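Local coordinates for mitochondrial enolase superfamily member 1 (Homo sapiens, PDB 4A35), which catalyses the magnesium-dependent dehydration of L-fuconate to 2-keto-3-deoxy-L-fuconate, a step in the breakdown of L-fucose, at residues A[35-40]-A[53-58]; A[221-226]-A[251-256]; A[276-281]-A[302-307]; A[395-400]-A[416-421]. All coordinates share one frame; numbering follows the deposited sequence.

Interaction 1: A[35-40]-A[53-58]; sequences YSAAYV and CGITFT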
loop_
_atom_site.group_PDB
_atom_site.type_symbol
_atom_site.label_atom_id
_atom_site.label_comp_id
_atom_site.label_asym_id
_atom_site.label_seq_id
_atom_site.Cartn_x
_atom_site.Cartn_y
_atom_site.Cartn_z
ATOM N N TYR A 35 20.673 -4.847 -0.907
ATOM C CA TYR A 35 20.212 -4.340 0.386
ATOM C C TYR A 35 20.576 -2.869 0.515
ATOM O O TYR A 35 21.753 -2.479 0.448
ATOM C CB TYR A 35 20.858 -5.158 1.511
ATOM C CG TYR A 35 20.298 -6.549 1.705
ATOM C CD1 TYR A 35 19.334 -7.072 0.835
ATOM C CD2 TYR A 35 20.734 -7.353 2.753
ATOM C CE1 TYR A 35 18.812 -8.366 1.017
ATOM C CE2 TYR A 35 20.194 -8.629 2.965
ATOM C CZ TYR A 35 19.201 -9.109 2.120
ATOM O OH TYR A 35 18.685 -10.372 2.313
ATOM N N SER A 36 19.566 -2.055 0.746
ATOM C CA SER A 36 19.715 -0.606 0.766
ATOM C C SER A 36 18.877 0.057 1.845
ATOM O O SER A 36 17.975 -0.572 2.432
ATOM C CB SER A 36 19.290 -0.046 -0.599
ATOM O OG SER A 36 20.109 -0.594 -1.614
ATOM N N ALA A 37 19.120 1.372 2.038
ATOM C CA ALA A 37 18.329 2.121 2.996
ATOM C C ALA A 37 18.264 3.590 2.649
ATOM O O ALA A 37 19.215 4.161 2.075
ATOM C CB ALA A 37 18.952 1.976 4.411
ATOM N N ALA A 38 17.135 4.210 3.000
ATOM C CA ALA A 38 17.041 5.683 3.024
ATOM C C ALA A 38 17.520 6.051 4.447
ATOM O O ALA A 38 16.908 5.612 5.439
ATOM C CB ALA A 38 15.600 6.135 2.765
ATOM N N TYR A 39 18.673 6.703 4.553
ATOM C CA TYR A 39 19.281 7.010 5.867
ATOM C C TYR A 39 19.015 8.440 6.214
ATOM O O TYR A 39 19.451 9.351 5.482
ATOM C CB TYR A 39 20.787 6.739 5.828
ATOM C CG TYR A 39 21.474 6.981 7.157
ATOM C CD1 TYR A 39 21.107 6.254 8.297
ATOM C CD2 TYR A 39 22.528 7.882 7.265
ATOM C CE1 TYR A 39 21.762 6.434 9.512
ATOM C CE2 TYR A 39 23.174 8.098 8.489
ATOM C CZ TYR A 39 22.809 7.337 9.603
ATOM O OH TYR A 39 23.445 7.504 10.811
ATOM N N VAL A 40 18.301 8.638 7.343
ATOM C CA VAL A 40 17.882 9.939 7.825
ATOM C C VAL A 40 18.702 10.371 9.034
ATOM O O VAL A 40 18.845 9.593 9.986
ATOM C CB VAL A 40 16.362 9.894 8.187
ATOM C CG1 VAL A 40 15.893 11.246 8.758
ATOM C CG2 VAL A 40 15.513 9.474 6.978
ATOM N N CYS A 53 19.188 9.343 14.221
ATOM C CA CYS A 53 19.410 8.610 12.984
ATOM C C CYS A 53 18.235 7.665 12.710
ATOM O O CYS A 53 17.716 7.024 13.620
ATOM C CB CYS A 53 20.734 7.862 13.040
ATOM S SG CYS A 53 22.142 8.910 13.511
ATOM N N GLY A 54 17.862 7.547 11.457
ATOM C CA GLY A 54 16.739 6.696 11.104
ATOM C C GLY A 54 16.996 6.026 9.784
ATOM O O GLY A 54 17.732 6.549 8.935
ATOM N N ILE A 55 16.386 4.860 9.620
ATOM C CA ILE A 55 16.452 4.089 8.388
ATOM C C ILE A 55 15.093 3.492 8.041
ATOM O O ILE A 55 14.196 3.334 8.884
ATOM C CB ILE A 55 17.501 2.907 8.490
ATOM C CG1 ILE A 55 17.110 1.894 9.626
ATOM C CG2 ILE A 55 18.973 3.381 8.560
ATOM C CD1 ILE A 55 17.799 0.486 9.567
ATOM N N THR A 56 14.977 3.145 6.765
ATOM C CA THR A 56 13.974 2.265 6.201
ATOM C C THR A 56 14.718 1.415 5.195
ATOM O O THR A 56 15.621 1.913 4.540
ATOM C CB THR A 56 12.688 2.897 5.701
ATOM O OG1 THR A 56 11.754 1.798 5.544
ATOM C CG2 THR A 56 12.859 3.638 4.361
ATOM N N PHE A 57 14.346 0.156 5.079
ATOM C CA PHE A 57 15.063 -0.809 4.234
ATOM C C PHE A 57 14.390 -1.038 2.872
ATOM O O PHE A 57 13.153 -1.162 2.774
ATOM C CB PHE A 57 15.114 -2.124 4.996
ATOM C CG PHE A 57 15.600 -3.332 4.233
ATOM C CD1 PHE A 57 16.903 -3.378 3.717
ATOM C CD2 PHE A 57 14.753 -4.418 4.006
ATOM C CE1 PHE A 57 17.366 -4.514 3.035
ATOM C CE2 PHE A 57 15.207 -5.548 3.300
ATOM C CZ PHE A 57 16.508 -5.578 2.800
ATOM N N THR A 58 15.218 -1.124 1.840
ATOM C CA THR A 58 14.764 -1.399 0.471
ATOM C C THR A 58 15.705 -2.437 -0.173
ATOM O O THR A 58 16.757 -2.749 0.380
ATOM C CB THR A 58 14.655 -0.147 -0.439
ATOM O OG1 THR A 58 15.995 0.193 -0.843
ATOM C CG2 THR A 58 13.893 1.056 0.213
#
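Strands 36-44 and 52-58 form a beta hairpin in the N-terminal domain, and across it Ser36 pairs with Thr58 and Val40 with Gly54. Both are antiparallel hydrogen-bonded pairs. Ser36 N gives to Thr58 O and Thr58 N gives back to Ser36 O, each at 2.9 Å. At the other end Val40 N to Gly54 O and Gly54 N to Val40 O both measure 2.7 Å.

Tyr35, just before the strand, and Phe57 make a T-shaped stack with planes at 84°. The Phe57 edge points at one face of the Tyr35 ring, with CZ above it toward the rim, and Phe57 CZ comes within 3.8 Å of Tyr35 CD1. The Phe57 CG lies opposite its own backbone N (chi1 170°), which swings the ring back over the partner strand. Its CD1 then sits 3.3 Å from Ser36 O. Trp104 of the second subunit meets the same ring.

Tyr39 crosses Ile55, whose CG2 lies in plane at the ring edge, 3.6 Å from Tyr39 CD1. The Tyr39 hydroxyl passes Cys53 and is hydrogen-bonded to Met419 N. On the other face of the sheet Ala38 CB rests against Thr56 CG2 at 4.0 Å. Helix 63-73 packs on both of these side chains.

As in relatives, Tyr35 probably binds substrate. The Phe57 edge directs weakly positive ring hydrogens at the Tyr35 pi cloud, and this probably helps to set the tilt of the tyrosine ring.

Interaction 2: A[221-226]-A[251-256]; sequences KVKVGA and DANQRW. With MG (magnesium ion), chain B.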
loop_
_atom_site.group_PDB
_atom_site.type_symbol
_atom_site.label_atom_id
_atom_site.label_comp_id
_atom_site.label_asym_id
_atom_site.label_seq_id
_atom_site.Cartn_x
_atom_site.Cartn_y
_atom_site.Cartn_z
ATOM N N LYS A 221 16.192 -21.084 8.954
ATOM C CA LYS A 221 15.190 -20.802 7.948
ATOM C C LYS A 221 15.735 -21.204 6.599
ATOM O O LYS A 221 16.950 -21.167 6.370
ATOM C CB LYS A 221 14.732 -19.318 7.945
ATOM C CG LYS A 221 13.469 -19.111 7.095
ATOM C CD LYS A 221 12.525 -18.033 7.645
ATOM C CE LYS A 221 13.008 -16.727 7.114
ATOM N NZ LYS A 221 12.254 -15.592 7.715
ATOM N N VAL A 222 14.829 -21.582 5.694
ATOM C CA VAL A 222 15.167 -21.925 4.308
ATOM C C VAL A 222 14.139 -21.284 3.369
ATOM O O VAL A 222 12.932 -21.352 3.615
ATOM C CB VAL A 222 15.266 -23.482 4.107
ATOM C CG1 VAL A 222 13.940 -24.172 4.469
ATOM C CG2 VAL A 222 15.664 -23.839 2.680
ATOM N N LYS A 223 14.622 -20.673 2.283
ATOM C CA LYS A 223 13.748 -20.105 1.261
ATOM C C LYS A 223 13.282 -21.201 0.336
ATOM O O LYS A 223 14.083 -22.054 -0.095
ATOM C CB LYS A 223 14.475 -19.023 0.431
ATOM C CG LYS A 223 14.983 -17.833 1.224
ATOM C CD LYS A 223 13.826 -17.069 1.907
ATOM C CE LYS A 223 14.414 -16.165 2.962
ATOM N NZ LYS A 223 13.552 -14.984 3.226
ATOM N N VAL A 224 12.011 -21.112 -0.042
ATOM C CA VAL A 224 11.331 -22.056 -0.947
ATOM C C VAL A 224 10.429 -21.292 -1.918
ATOM O O VAL A 224 10.256 -20.064 -1.771
ATOM C CB VAL A 224 10.500 -23.118 -0.130
ATOM C CG1 VAL A 224 11.399 -23.937 0.834
ATOM C CG2 VAL A 224 9.319 -22.463 0.612
ATOM N N GLY A 225 9.832 -22.016 -2.870
ATOM C CA GLY A 225 8.775 -21.475 -3.712
ATOM C C GLY A 225 8.977 -21.160 -5.173
ATOM O O GLY A 225 8.018 -20.734 -5.809
ATOM N N ALA A 226 10.200 -21.317 -5.712
ATOM C CA ALA A 226 10.442 -21.067 -7.140
ATOM C C ALA A 226 10.441 -22.380 -7.895
ATOM O O ALA A 226 9.995 -22.441 -9.047
ATOM C CB ALA A 226 11.789 -20.350 -7.335
ATOM N N ASP A 251 10.177 -20.313 3.995
ATOM C CA ASP A 251 9.737 -18.965 3.629
ATOM C C ASP A 251 9.543 -18.912 2.117
ATOM O O ASP A 251 10.497 -19.117 1.365
ATOM C CB ASP A 251 10.794 -17.936 4.110
ATOM C CG ASP A 251 10.379 -16.477 3.884
ATOM O OD1 ASP A 251 9.353 -16.245 3.203
ATOM O OD2 ASP A 251 11.111 -15.567 4.340
ATOM N N ALA A 252 8.292 -18.757 1.675
ATOM C CA ALA A 252 7.941 -18.747 0.250
ATOM C C ALA A 252 7.933 -17.337 -0.333
ATOM O O ALA A 252 7.691 -17.234 -1.541
ATOM C CB ALA A 252 6.580 -19.399 0.031
ATOM N N ASN A 253 8.133 -16.267 0.502
ATOM C CA ASN A 253 8.164 -14.869 -0.036
ATOM C C ASN A 253 7.022 -14.579 -1.050
ATOM O O ASN A 253 7.248 -13.969 -2.141
ATOM C CB ASN A 253 9.537 -14.591 -0.718
ATOM C CG ASN A 253 10.648 -14.503 0.302
ATOM O OD1 ASN A 253 11.331 -15.491 0.560
ATOM N ND2 ASN A 253 10.715 -13.394 1.033
ATOM N N GLN A 254 5.758 -14.984 -0.663
ATOM C CA GLN A 254 4.514 -14.625 -1.376
ATOM C C GLN A 254 4.341 -15.301 -2.730
ATOM O O GLN A 254 3.495 -14.873 -3.500
ATOM C CB GLN A 254 4.432 -13.063 -1.595
ATOM C CG GLN A 254 4.825 -12.257 -0.348
ATOM C CD GLN A 254 5.206 -10.813 -0.662
ATOM O OE1 GLN A 254 5.272 -10.386 -1.826
ATOM N NE2 GLN A 254 5.533 -10.039 0.378
ATOM N N ARG A 255 5.121 -16.353 -3.049
ATOM C CA ARG A 255 5.088 -16.896 -4.389
ATOM C C ARG A 255 3.769 -17.493 -4.854
ATOM O O ARG A 255 3.498 -17.468 -6.059
ATOM C CB ARG A 255 6.186 -17.993 -4.565
ATOM C CG ARG A 255 7.578 -17.329 -4.613
ATOM C CD ARG A 255 7.772 -16.592 -5.961
ATOM N NE ARG A 255 7.823 -17.546 -7.072
ATOM C CZ ARG A 255 8.100 -17.228 -8.333
ATOM N NH1 ARG A 255 8.329 -15.962 -8.673
ATOM N NH2 ARG A 255 8.142 -18.174 -9.271
ATOM N N TRP A 256 3.003 -18.082 -3.933
ATOM C CA TRP A 256 1.906 -18.943 -4.342
ATOM C C TRP A 256 0.520 -18.366 -4.290
ATOM O O TRP A 256 0.264 -17.417 -3.538
ATOM C CB TRP A 256 1.933 -20.219 -3.440
ATOM C CG TRP A 256 3.262 -20.948 -3.377
ATOM C CD1 TRP A 256 4.060 -21.305 -4.431
ATOM C CD2 TRP A 256 3.896 -21.487 -2.194
ATOM N NE1 TRP A 256 5.178 -21.990 -3.972
ATOM C CE2 TRP A 256 5.059 -22.180 -2.614
ATOM C CE3 TRP A 256 3.576 -21.479 -0.819
ATOM C CZ2 TRP A 256 5.927 -22.813 -1.702
ATOM C CZ3 TRP A 256 4.367 -22.208 0.064
ATOM C CH2 TRP A 256 5.558 -22.826 -0.369
HETATM MG MG MG B . 10.476 -13.616 5.048
HETATM O O HOH W 1 12.229 -13.261 5.857
HETATM O O HOH W 2 11.641 -17.600 -1.047
HETATM O O HOH W 3 6.706 -20.817 -8.043
HETATM O O HOH W 4 9.050 -13.751 3.729
HETATM O O HOH W 5 11.848 -12.527 3.387
#
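Lys223 and Asp251 lie side by side and point the same way. The Lys223 CB is 4.1 Å from Asp251 O. A bend at chi2 (-62°) turns the chain, and CD then meets Asn253 OD1 at 3.2 Å and Asp251 CB at 3.8 Å. Next, CE comes to 3.6 Å from Asp251 OD2. At the tip, NZ makes a salt bridge of 2.7 Å to the same OD2, which it meets from above the carboxylate plane. That oxygen also binds the magnesium ion, at 2.2 Å.

The two residues form a parallel bridge between strands 219-223 and 247-251, neighbours in the barrel of the enolase superfamily, whose C-terminal strand ends carry the active site. Lys223 is probably the proton donor or acceptor, as in relatives. Two backbone bonds make the bridge: Asp251 N to Val222 O, and Val224 N to Asp251 O at 2.9 Å.

Asp251 OD1 accepts from Asn253 N in an Asx turn and accepts a hydrogen bond from metal-bound water 4, so both carboxylate oxygens are gripped. Lys221 NZ donates to water 1 on the magnesium ion and is held by Tyr191, Glu277 and Glu387. Beyond the strand, Val224 CG2 touches Trp256 CH2 at 3.9 Å.

Interaction 3: A[276-281]-A[302-307]; sequences IEEPTS and IATGEQ. With MG (magnesium ion), chain B.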
loop_
_atom_site.group_PDB
_atom_site.type_symbol
_atom_site.label_atom_id
_atom_site.label_comp_id
_atom_site.label_asym_id
_atom_site.label_seq_id
_atom_site.Cartn_x
_atom_site.Cartn_y
_atom_site.Cartn_z
ATOM N N ILE A 276 5.441 -22.137 7.717
ATOM C CA ILE A 276 5.574 -21.666 6.328
ATOM C C ILE A 276 5.299 -20.162 6.375
ATOM O O ILE A 276 4.207 -19.722 6.811
ATOM C CB ILE A 276 4.726 -22.409 5.231
ATOM C CG1 ILE A 276 4.970 -21.666 3.862
ATOM C CG2 ILE A 276 3.201 -22.392 5.544
ATOM C CD1 ILE A 276 6.477 -21.823 3.247
ATOM N N GLU A 277 6.305 -19.391 5.970
ATOM C CA GLU A 277 6.233 -17.943 6.022
ATOM C C GLU A 277 5.820 -17.373 4.634
ATOM O O GLU A 277 6.323 -17.819 3.592
ATOM C CB GLU A 277 7.595 -17.413 6.481
ATOM C CG GLU A 277 7.726 -15.889 6.500
ATOM C CD GLU A 277 9.072 -15.488 7.101
ATOM O OE1 GLU A 277 9.593 -16.285 7.915
ATOM O OE2 GLU A 277 9.539 -14.344 6.867
ATOM N N GLU A 278 4.953 -16.319 4.652
ATOM C CA GLU A 278 4.434 -15.642 3.474
ATOM C C GLU A 278 4.049 -16.629 2.347
ATOM O O GLU A 278 4.577 -16.532 1.228
ATOM C CB GLU A 278 5.436 -14.600 2.961
ATOM C CG GLU A 278 5.594 -13.424 3.901
ATOM C CD GLU A 278 5.979 -12.210 3.091
ATOM O OE1 GLU A 278 7.127 -12.189 2.573
ATOM O OE2 GLU A 278 5.138 -11.292 2.958
ATOM N N PRO A 279 3.163 -17.619 2.610
ATOM C CA PRO A 279 2.781 -18.549 1.519
ATOM C C PRO A 279 2.116 -17.828 0.336
ATOM O O PRO A 279 2.181 -18.320 -0.783
ATOM C CB PRO A 279 1.820 -19.524 2.207
ATOM C CG PRO A 279 1.203 -18.702 3.369
ATOM C CD PRO A 279 2.439 -17.940 3.864
ATOM N N THR A 280 1.481 -16.648 0.561
ATOM C CA THR A 280 0.824 -15.959 -0.549
ATOM C C THR A 280 0.984 -14.443 -0.347
ATOM O O THR A 280 1.788 -14.015 0.525
ATOM C CB THR A 280 -0.655 -16.421 -0.684
ATOM O OG1 THR A 280 -1.132 -15.987 -1.938
ATOM C CG2 THR A 280 -1.590 -15.897 0.471
ATOM N N SER A 281 0.257 -13.676 -1.156
ATOM C CA SER A 281 0.220 -12.194 -1.129
ATOM C C SER A 281 0.144 -11.674 0.348
ATOM O O SER A 281 -0.710 -12.155 1.109
ATOM C CB SER A 281 -0.965 -11.680 -1.932
ATOM O OG SER A 281 -1.215 -10.319 -1.617
ATOM N N ILE A 302 1.306 -21.081 10.131
ATOM C CA ILE A 302 1.497 -20.049 9.095
ATOM C C ILE A 302 2.096 -18.845 9.780
ATOM O O ILE A 302 1.651 -18.465 10.870
ATOM C CB ILE A 302 0.136 -19.725 8.375
ATOM C CG1 ILE A 302 -0.140 -20.748 7.218
ATOM C CG2 ILE A 302 0.092 -18.228 7.806
ATOM C CD1 ILE A 302 0.040 -22.306 7.437
ATOM N N ALA A 303 3.127 -18.264 9.157
ATOM C CA ALA A 303 3.792 -17.036 9.612
ATOM C C ALA A 303 3.664 -15.958 8.519
ATOM O O ALA A 303 3.852 -16.256 7.337
ATOM C CB ALA A 303 5.292 -17.291 9.891
ATOM N N THR A 304 3.398 -14.706 8.900
ATOM C CA THR A 304 3.437 -13.654 7.879
ATOM C C THR A 304 3.603 -12.333 8.578
ATOM O O THR A 304 3.437 -12.254 9.811
ATOM C CB THR A 304 2.184 -13.680 6.904
ATOM O OG1 THR A 304 2.438 -12.723 5.827
ATOM C CG2 THR A 304 0.863 -13.256 7.628
ATOM N N GLY A 305 3.919 -11.306 7.784
ATOM C CA GLY A 305 3.963 -9.959 8.314
ATOM C C GLY A 305 5.065 -9.032 7.863
ATOM O O GLY A 305 4.894 -7.824 8.007
ATOM N N GLU A 306 6.215 -9.556 7.401
ATOM C CA GLU A 306 7.308 -8.646 7.053
ATOM C C GLU A 306 6.922 -7.550 6.017
ATOM O O GLU A 306 7.520 -6.484 6.091
ATOM C CB GLU A 306 8.529 -9.407 6.522
ATOM C CG GLU A 306 8.373 -9.910 5.112
ATOM C CD GLU A 306 9.557 -10.750 4.717
ATOM O OE1 GLU A 306 9.863 -11.693 5.477
ATOM O OE2 GLU A 306 10.207 -10.441 3.698
ATOM N N GLN A 307 5.944 -7.810 5.055
ATOM C CA GLN A 307 5.546 -6.803 4.084
ATOM C C GLN A 307 4.119 -6.331 4.365
ATOM O O GLN A 307 3.533 -5.620 3.540
ATOM C CB GLN A 307 5.679 -7.335 2.629
ATOM C CG GLN A 307 7.163 -7.460 2.207
ATOM C CD GLN A 307 7.407 -7.136 0.744
ATOM O OE1 GLN A 307 7.824 -7.996 -0.052
ATOM N NE2 GLN A 307 7.303 -5.865 0.375
HETATM MG MG MG B . 10.476 -13.616 5.048
HETATM O O HOH W 6 6.920 -12.302 6.983
HETATM O O HOH W 7 4.071 -10.053 5.035
HETATM O O HOH W 8 2.540 -12.734 2.960
HETATM O O HOH W 9 8.830 -10.748 1.117
HETATM O O HOH W 4 9.050 -13.751 3.729
HETATM O O HOH W 5 11.848 -12.527 3.387
HETATM O O HOH W 1 12.229 -13.261 5.857
#
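Glu277 and Glu306 meet at a shared magnesium ion, just at and beyond the C-terminal ends of two adjacent parallel strands, 275-277 and 301-304. Helix 285-295 completes this beta-alpha-beta unit of the barrel. Ala303 N bonds to Ile276 O at 3.0 Å and Glu278 N to Ala303 O at 2.9 Å.

Glu277 reaches the metal on an extended chain, with OE2 2.2 Å from the magnesium ion. Glu306 comes from the turn after its strand. Its CG is wedged between backbone N and carbonyl carbon (chi1 75°), and OE1 lies 2.1 Å from the ion. The two side chains cross at about a right angle, with carboxylate planes 69° apart. Asp251 is the third protein ligand; waters 1, 4 and 5 fill the other positions.

Glu278 is a second-shell residue. Its OE1 accepts from water 4 at 2.7 Å, while water 5 donates to Glu306 OE2. The Glu278 OE2 accepts from waters 7 and 8 and from Gln254. Glu277 OE1 is held by Lys221, Gln327 and Trp275. Trp104 of the second subunit packs on Glu306.

Glu277 OE2 and Glu306 OE1 are only 3.0 Å apart, a distance at which two carboxylate oxygens would normally repel. The magnesium ion they share probably pays for that closeness. The metal would also polarise water 4, and its bonds to Glu278 OE1 and Asp251 OD1 probably fix its orientation. As in relatives, substrate oxygens probably replace some of the metal-bound waters.

Interaction 4: A[395-400]-A[416-421]; sequences HFKYPV and STEMKE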
loop_
_atom_site.group_PDB
_atom_site.type_symbol
_atom_site.label_atom_id
_atom_site.label_comp_id
_atom_site.label_asym_id
_atom_site.label_seq_id
_atom_site.Cartn_x
_atom_site.Cartn_y
_atom_site.Cartn_z
ATOM N N HIS A 395 28.626 -1.855 9.280
ATOM C CA HIS A 395 28.335 -0.486 8.837
ATOM C C HIS A 395 27.549 0.303 9.888
ATOM O O HIS A 395 27.318 1.499 9.699
ATOM C CB HIS A 395 27.597 -0.485 7.488
ATOM C CG HIS A 395 28.354 -1.196 6.402
ATOM N ND1 HIS A 395 29.608 -0.778 6.004
ATOM C CD2 HIS A 395 28.034 -2.313 5.709
ATOM C CE1 HIS A 395 29.999 -1.625 5.067
ATOM N NE2 HIS A 395 29.079 -2.537 4.823
ATOM N N PHE A 396 27.193 -0.355 11.004
ATOM C CA PHE A 396 26.477 0.281 12.110
ATOM C C PHE A 396 27.463 0.594 13.237
ATOM O O PHE A 396 28.344 -0.209 13.556
ATOM C CB PHE A 396 25.309 -0.621 12.600
ATOM C CG PHE A 396 24.184 -0.573 11.585
ATOM C CD1 PHE A 396 24.251 -1.327 10.410
ATOM C CD2 PHE A 396 23.156 0.365 11.702
ATOM C CE1 PHE A 396 23.259 -1.216 9.425
ATOM C CE2 PHE A 396 22.166 0.493 10.699
ATOM C CZ PHE A 396 22.228 -0.294 9.573
ATOM N N LYS A 397 27.272 1.753 13.860
ATOM C CA LYS A 397 28.064 2.203 15.015
ATOM C C LYS A 397 27.800 1.252 16.235
ATOM O O LYS A 397 28.702 0.974 17.033
ATOM C CB LYS A 397 27.715 3.675 15.336
ATOM C CG LYS A 397 28.461 4.188 16.609
ATOM C CD LYS A 397 28.285 5.686 16.905
ATOM C CE LYS A 397 29.140 6.079 18.129
ATOM N NZ LYS A 397 29.113 7.561 18.311
ATOM N N TYR A 398 26.548 0.797 16.379
ATOM C CA TYR A 398 26.112 -0.081 17.488
ATOM C C TYR A 398 25.618 -1.417 16.910
ATOM O O TYR A 398 24.415 -1.654 16.837
ATOM C CB TYR A 398 25.006 0.622 18.286
ATOM C CG TYR A 398 25.408 1.998 18.763
ATOM C CD1 TYR A 398 26.292 2.156 19.834
ATOM C CD2 TYR A 398 24.960 3.150 18.102
ATOM C CE1 TYR A 398 26.673 3.429 20.278
ATOM C CE2 TYR A 398 25.327 4.423 18.538
ATOM C CZ TYR A 398 26.167 4.557 19.645
ATOM O OH TYR A 398 26.538 5.796 20.125
ATOM N N PRO A 399 26.521 -2.297 16.411
ATOM C CA PRO A 399 26.034 -3.526 15.741
ATOM C C PRO A 399 25.394 -4.465 16.744
ATOM O O PRO A 399 25.728 -4.375 17.930
ATOM C CB PRO A 399 27.324 -4.150 15.171
ATOM C CG PRO A 399 28.414 -3.642 16.125
ATOM C CD PRO A 399 28.004 -2.225 16.409
ATOM N N VAL A 400 24.516 -5.364 16.282
ATOM C CA VAL A 400 23.932 -6.357 17.187
ATOM C C VAL A 400 25.057 -7.229 17.842
ATOM O O VAL A 400 26.096 -7.533 17.217
ATOM C CB VAL A 400 22.867 -7.255 16.498
ATOM C CG1 VAL A 400 21.655 -6.463 15.987
ATOM C CG2 VAL A 400 23.460 -8.104 15.391
ATOM N N SER A 416 20.016 2.135 17.958
ATOM C CA SER A 416 21.039 1.360 17.181
ATOM C C SER A 416 20.892 1.608 15.657
ATOM O O SER A 416 21.302 0.756 14.850
ATOM C CB SER A 416 20.928 -0.149 17.422
ATOM O OG SER A 416 20.917 -0.446 18.804
ATOM N N THR A 417 20.283 2.737 15.283
ATOM C CA THR A 417 20.058 3.130 13.863
ATOM C C THR A 417 21.316 3.791 13.250
ATOM O O THR A 417 21.419 3.923 12.028
ATOM C CB THR A 417 18.920 4.186 13.795
ATOM O OG1 THR A 417 19.186 5.099 14.860
ATOM C CG2 THR A 417 17.519 3.596 13.992
ATOM N N GLU A 418 22.196 4.340 14.106
ATOM C CA GLU A 418 23.316 5.128 13.633
ATOM C C GLU A 418 24.296 4.340 12.746
ATOM O O GLU A 418 24.768 3.269 13.128
ATOM C CB GLU A 418 24.081 5.769 14.799
ATOM C CG GLU A 418 25.114 6.776 14.312
ATOM C CD GLU A 418 25.559 7.699 15.420
ATOM O OE1 GLU A 418 24.974 7.644 16.529
ATOM O OE2 GLU A 418 26.564 8.405 15.202
ATOM N N MET A 419 24.562 4.894 11.526
ATOM C CA MET A 419 25.503 4.235 10.636
ATOM C C MET A 419 26.832 4.930 10.700
ATOM O O MET A 419 26.909 6.124 10.998
ATOM C CB MET A 419 24.972 4.181 9.203
ATOM C CG MET A 419 23.707 3.314 9.115
ATOM S SD MET A 419 23.057 3.161 7.404
ATOM C CE MET A 419 24.245 1.903 6.717
ATOM N N LYS A 420 27.886 4.198 10.359
ATOM C CA LYS A 420 29.227 4.745 10.255
ATOM C C LYS A 420 29.267 5.709 9.040
ATOM O O LYS A 420 28.907 5.309 7.922
ATOM C CB LYS A 420 30.269 3.610 10.115
ATOM C CG LYS A 420 30.448 2.785 11.384
ATOM C CD LYS A 420 31.467 1.707 11.168
ATOM C CE LYS A 420 31.536 0.788 12.384
ATOM N NZ LYS A 420 32.386 -0.389 12.086
ATOM N N GLU A 421 29.639 6.981 9.273
ATOM C CA GLU A 421 29.664 7.957 8.179
ATOM C C GLU A 421 30.579 7.522 7.030
ATOM O O GLU A 421 30.190 7.745 5.893
ATOM C CB GLU A 421 29.953 9.387 8.664
ATOM C CG GLU A 421 28.690 10.004 9.273
ATOM C CD GLU A 421 27.572 10.331 8.291
ATOM O OE1 GLU A 421 27.882 10.840 7.192
ATOM O OE2 GLU A 421 26.386 10.089 8.614
HETATM O O HOH W 10 30.176 -2.306 13.506
HETATM O O HOH W 11 26.205 8.064 18.756
HETATM O O HOH W 12 24.030 1.480 15.093
HETATM O O HOH W 13 22.656 -2.594 18.724
#
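Phe396 and Met419 form a single backbone bridge where two loops meet, with a backbone bond on each side. Lys420 N gives to His395 O at 2.8 Å. Lys397 N gives to Glu418 O at 3.0 Å.

Water serves several other backbone groups. Water 12 accepts from Tyr398 N and donates to Glu418 O, with a weaker bond to Ser416 O. Glu418 O therefore has two partners. Water 13 donates to Tyr398 O and pairs with Ser416 OG, which is also bonded to His368. Water 10 donates to Phe396 O; Lys420 NZ reaches it weakly and bonds to Glu394 O.

Lys397 and Glu418 run side by side on extended chains. Their charges stop short of a salt bridge, with Lys397 NZ 4.1 Å from Glu418 OE2. Water 11 joins them instead: it accepts from Lys397 NZ, donates to Glu418 OE1 at 2.6 Å and meets Tyr398 OH. The salt bridge of Glu418 is made with Lys129. His395 ND1 is satisfied by Ser423, and Thr417 OG1 by Cys53 O.

The apolar part is a CH-pi contact. Met419 CG stands over one face of the Phe396 ring, 4.0 Å from its centroid, and SD sits obliquely to the same ring in a Met-aromatic contact.

The bridge joins two irregular segments, not a sheet. It ties the loop before strand 401-402 to the lead-in of helix 421-427, where Lys420 takes the N-cap position. Both loops belong to the C-terminal, barrel-like domain of the enolase superfamily, and they lie against the N-terminal hairpin at Tyr39 and Cys53.

Overall arrangement
From the N terminus, interaction 1 closes first, as a hairpin with a short connection in the N-terminal domain. Interaction 2 then closes around helix 228-242, and interaction 3 around helix 285-295, each joining neighbouring barrel strands. Interaction 4 closes last, around the short strands 401-402 and 406-408. All four follow in series; none nests or crosses. Interactions 2 and 3 share the magnesium ion and three waters, and a bond from Trp256 O to Thr280 OG1 links their loops. Interactions 1 and 4 touch directly, so loops late in the chain tie back to the N-terminal hairpin. The nearest atoms of interaction 1 lie about 7 Å from those of interactions 2 and 3.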